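Local coordinates for protein purine nucleoside phosphorylase (PDB 3KHS) that probably cleaves purine nucleosides with phosphate, releasing the free base and ribose 1-phosphate in the salvage of purines, at residues V76-R81 and T94-V99. Numbering follows the deposited sequence.
With PO4 (phosphate ion), chain G.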
loop_
_atom_site.group_PDB
_atom_site.type_symbol
_atom_site.label_atom_id
_atom_site.label_comp_id
_atom_site.label_asym_id
_atom_site.label_seq_id
_atom_site.Cartn_x
_atom_site.Cartn_y
_atom_site.Cartn_z
ATOM N N VAL B 76 -30.207 10.529 -8.169
ATOM C CA VAL B 76 -29.529 11.247 -7.097
ATOM C C VAL B 76 -28.149 11.474 -7.723
ATOM O O VAL B 76 -27.532 10.537 -8.226
ATOM C CB VAL B 76 -29.405 10.428 -5.770
ATOM C CG1 VAL B 76 -28.800 9.105 -6.017
ATOM C CG2 VAL B 76 -28.540 11.196 -4.785
ATOM N N CYS B 77 -27.687 12.721 -7.723
ATOM C CA CYS B 77 -26.406 13.053 -8.320
ATOM C C CYS B 77 -25.443 13.712 -7.348
ATOM O O CYS B 77 -25.783 14.703 -6.707
ATOM C CB CYS B 77 -26.612 13.988 -9.504
ATOM S SG CYS B 77 -25.074 14.697 -10.236
ATOM N N MET B 78 -24.242 13.142 -7.245
ATOM C CA MET B 78 -23.182 13.666 -6.398
ATOM C C MET B 78 -22.394 14.686 -7.207
ATOM O O MET B 78 -21.800 14.343 -8.224
ATOM C CB MET B 78 -22.230 12.537 -5.967
ATOM C CG MET B 78 -22.664 11.727 -4.697
ATOM S SD MET B 78 -21.511 10.443 -4.178
ATOM C CE MET B 78 -20.275 11.354 -3.281
ATOM N N LYS B 79 -22.416 15.946 -6.783
ATOM C CA LYS B 79 -21.639 16.984 -7.445
ATOM C C LYS B 79 -20.376 17.126 -6.594
ATOM O O LYS B 79 -20.296 17.991 -5.731
ATOM C CB LYS B 79 -22.413 18.308 -7.498
ATOM C CG LYS B 79 -23.397 18.389 -8.666
ATOM C CD LYS B 79 -23.986 19.768 -8.845
ATOM C CE LYS B 79 -23.012 20.726 -9.510
ATOM N NZ LYS B 79 -23.718 21.957 -10.033
ATOM N N GLY B 80 -19.408 16.243 -6.831
ATOM C CA GLY B 80 -18.173 16.265 -6.077
ATOM C C GLY B 80 -18.097 14.947 -5.346
ATOM O O GLY B 80 -19.125 14.426 -4.924
ATOM N N ARG B 81 -16.898 14.389 -5.204
ATOM C CA ARG B 81 -16.745 13.118 -4.508
ATOM C C ARG B 81 -15.635 13.244 -3.460
ATOM O O ARG B 81 -15.117 14.321 -3.258
ATOM C CB ARG B 81 -16.424 12.005 -5.503
ATOM C CG ARG B 81 -15.188 12.273 -6.406
ATOM C CD ARG B 81 -14.394 10.990 -6.623
ATOM N NE ARG B 81 -15.201 9.991 -7.323
ATOM C CZ ARG B 81 -15.475 10.032 -8.619
ATOM N NH1 ARG B 81 -14.999 11.028 -9.386
ATOM N NH2 ARG B 81 -16.236 9.082 -9.150
ATOM N N THR B 94 -15.938 6.236 0.732
ATOM C CA THR B 94 -16.933 5.475 -0.004
ATOM C C THR B 94 -18.252 5.385 0.766
ATOM O O THR B 94 -19.112 4.546 0.458
ATOM C CB THR B 94 -16.431 4.029 -0.347
ATOM O OG1 THR B 94 -16.100 3.323 0.852
ATOM C CG2 THR B 94 -15.240 4.082 -1.264
ATOM N N PHE B 95 -18.409 6.253 1.762
ATOM C CA PHE B 95 -19.624 6.283 2.577
ATOM C C PHE B 95 -20.829 6.687 1.717
ATOM O O PHE B 95 -21.922 6.158 1.876
ATOM C CB PHE B 95 -19.469 7.257 3.757
ATOM C CG PHE B 95 -20.694 7.364 4.617
ATOM C CD1 PHE B 95 -21.110 6.290 5.395
ATOM C CD2 PHE B 95 -21.469 8.519 4.597
ATOM C CE1 PHE B 95 -22.280 6.346 6.142
ATOM C CE2 PHE B 95 -22.635 8.594 5.328
ATOM C CZ PHE B 95 -23.049 7.505 6.110
ATOM N N PRO B 96 -20.641 7.640 0.793
ATOM C CA PRO B 96 -21.783 8.038 -0.046
ATOM C C PRO B 96 -22.315 6.871 -0.896
ATOM O O PRO B 96 -23.497 6.836 -1.231
ATOM C CB PRO B 96 -21.218 9.192 -0.879
ATOM C CG PRO B 96 -20.157 9.791 0.026
ATOM C CD PRO B 96 -19.489 8.539 0.594
ATOM N N MET B 97 -21.462 5.908 -1.236
ATOM C CA MET B 97 -21.934 4.755 -2.006
ATOM C C MET B 97 -22.836 3.887 -1.137
ATOM O O MET B 97 -23.791 3.269 -1.636
ATOM C CB MET B 97 -20.789 3.866 -2.517
ATOM C CG MET B 97 -20.077 4.377 -3.758
ATOM S SD MET B 97 -21.135 4.690 -5.154
ATOM C CE MET B 97 -21.350 6.493 -5.025
ATOM N N ARG B 98 -22.513 3.806 0.151
ATOM C CA ARG B 98 -23.334 3.018 1.050
ATOM C C ARG B 98 -24.671 3.759 1.198
ATOM O O ARG B 98 -25.727 3.137 1.251
ATOM C CB ARG B 98 -22.619 2.830 2.391
ATOM C CG ARG B 98 -21.397 1.933 2.288
ATOM C CD ARG B 98 -20.764 1.627 3.648
ATOM N NE ARG B 98 -19.637 0.688 3.541
ATOM C CZ ARG B 98 -18.410 1.016 3.119
ATOM N NH1 ARG B 98 -18.142 2.254 2.767
ATOM N NH2 ARG B 98 -17.451 0.099 3.044
ATOM N N VAL B 99 -24.617 5.087 1.222
ATOM C CA VAL B 99 -25.830 5.893 1.316
ATOM C C VAL B 99 -26.689 5.653 0.051
ATOM O O VAL B 99 -27.894 5.418 0.145
ATOM C CB VAL B 99 -25.465 7.388 1.473
ATOM C CG1 VAL B 99 -26.678 8.255 1.356
ATOM C CG2 VAL B 99 -24.779 7.616 2.830
HETATM P P PO4 G . -11.642 12.627 -10.126
HETATM O O1 PO4 G . -12.442 12.951 -11.338
HETATM O O2 PO4 G . -12.526 12.649 -8.918
HETATM O O3 PO4 G . -11.047 11.264 -10.258
HETATM O O4 PO4 G . -10.556 13.632 -9.976
#
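Met-78 turns CG anti to its carbonyl carbon (chi1 -85°), keeps chi2 extended and bends at chi3, which lays SD and CE against Pro-96 and brings SD near Met-97 CE. Met-97 leaves the helix pointing away from strand residues 76-79, but bends at chi2 (-56°) and chi3 carry its methyl back toward them. The evidence for apolar packing is direct: Met-78 CE lies 3.4 Å from Pro-96 CB and 3.7 Å from Pro-96 CG, so the methyl rests against CB and CG of the pyrrolidine ring, with the two side chains crossing at about a right angle. Met-97 CE approaches Met-78 SD at 4.0 Å, a lighter contact. No hydrogen bond joins the segments, and all three touching residues are buried. Beyond the strand end, Arg-81 turns to a phosphate ion: its NH1 donates to O2 of the phosphate at 3.0 Å, with an N-H...O angle of 146° and the oxygen near the guanidinium plane at its edge. A salt bridge from NE to Glu-221 and a bond from NH1 to the Thr-111 carbonyl further fix the group. Ser-30, His-83, Ala-113 and Ser-217 also bind this ion, consistent with the phosphate site of a nucleoside phosphorylase. The contact thus seats the first turn of helix 95-102 against strand 73-79, which lies between parallel strand 24-28 and antiparallel strand 64-70; Met-78 also touches Leu-65, and Met-97 reaches Val-27 and helix 219-227.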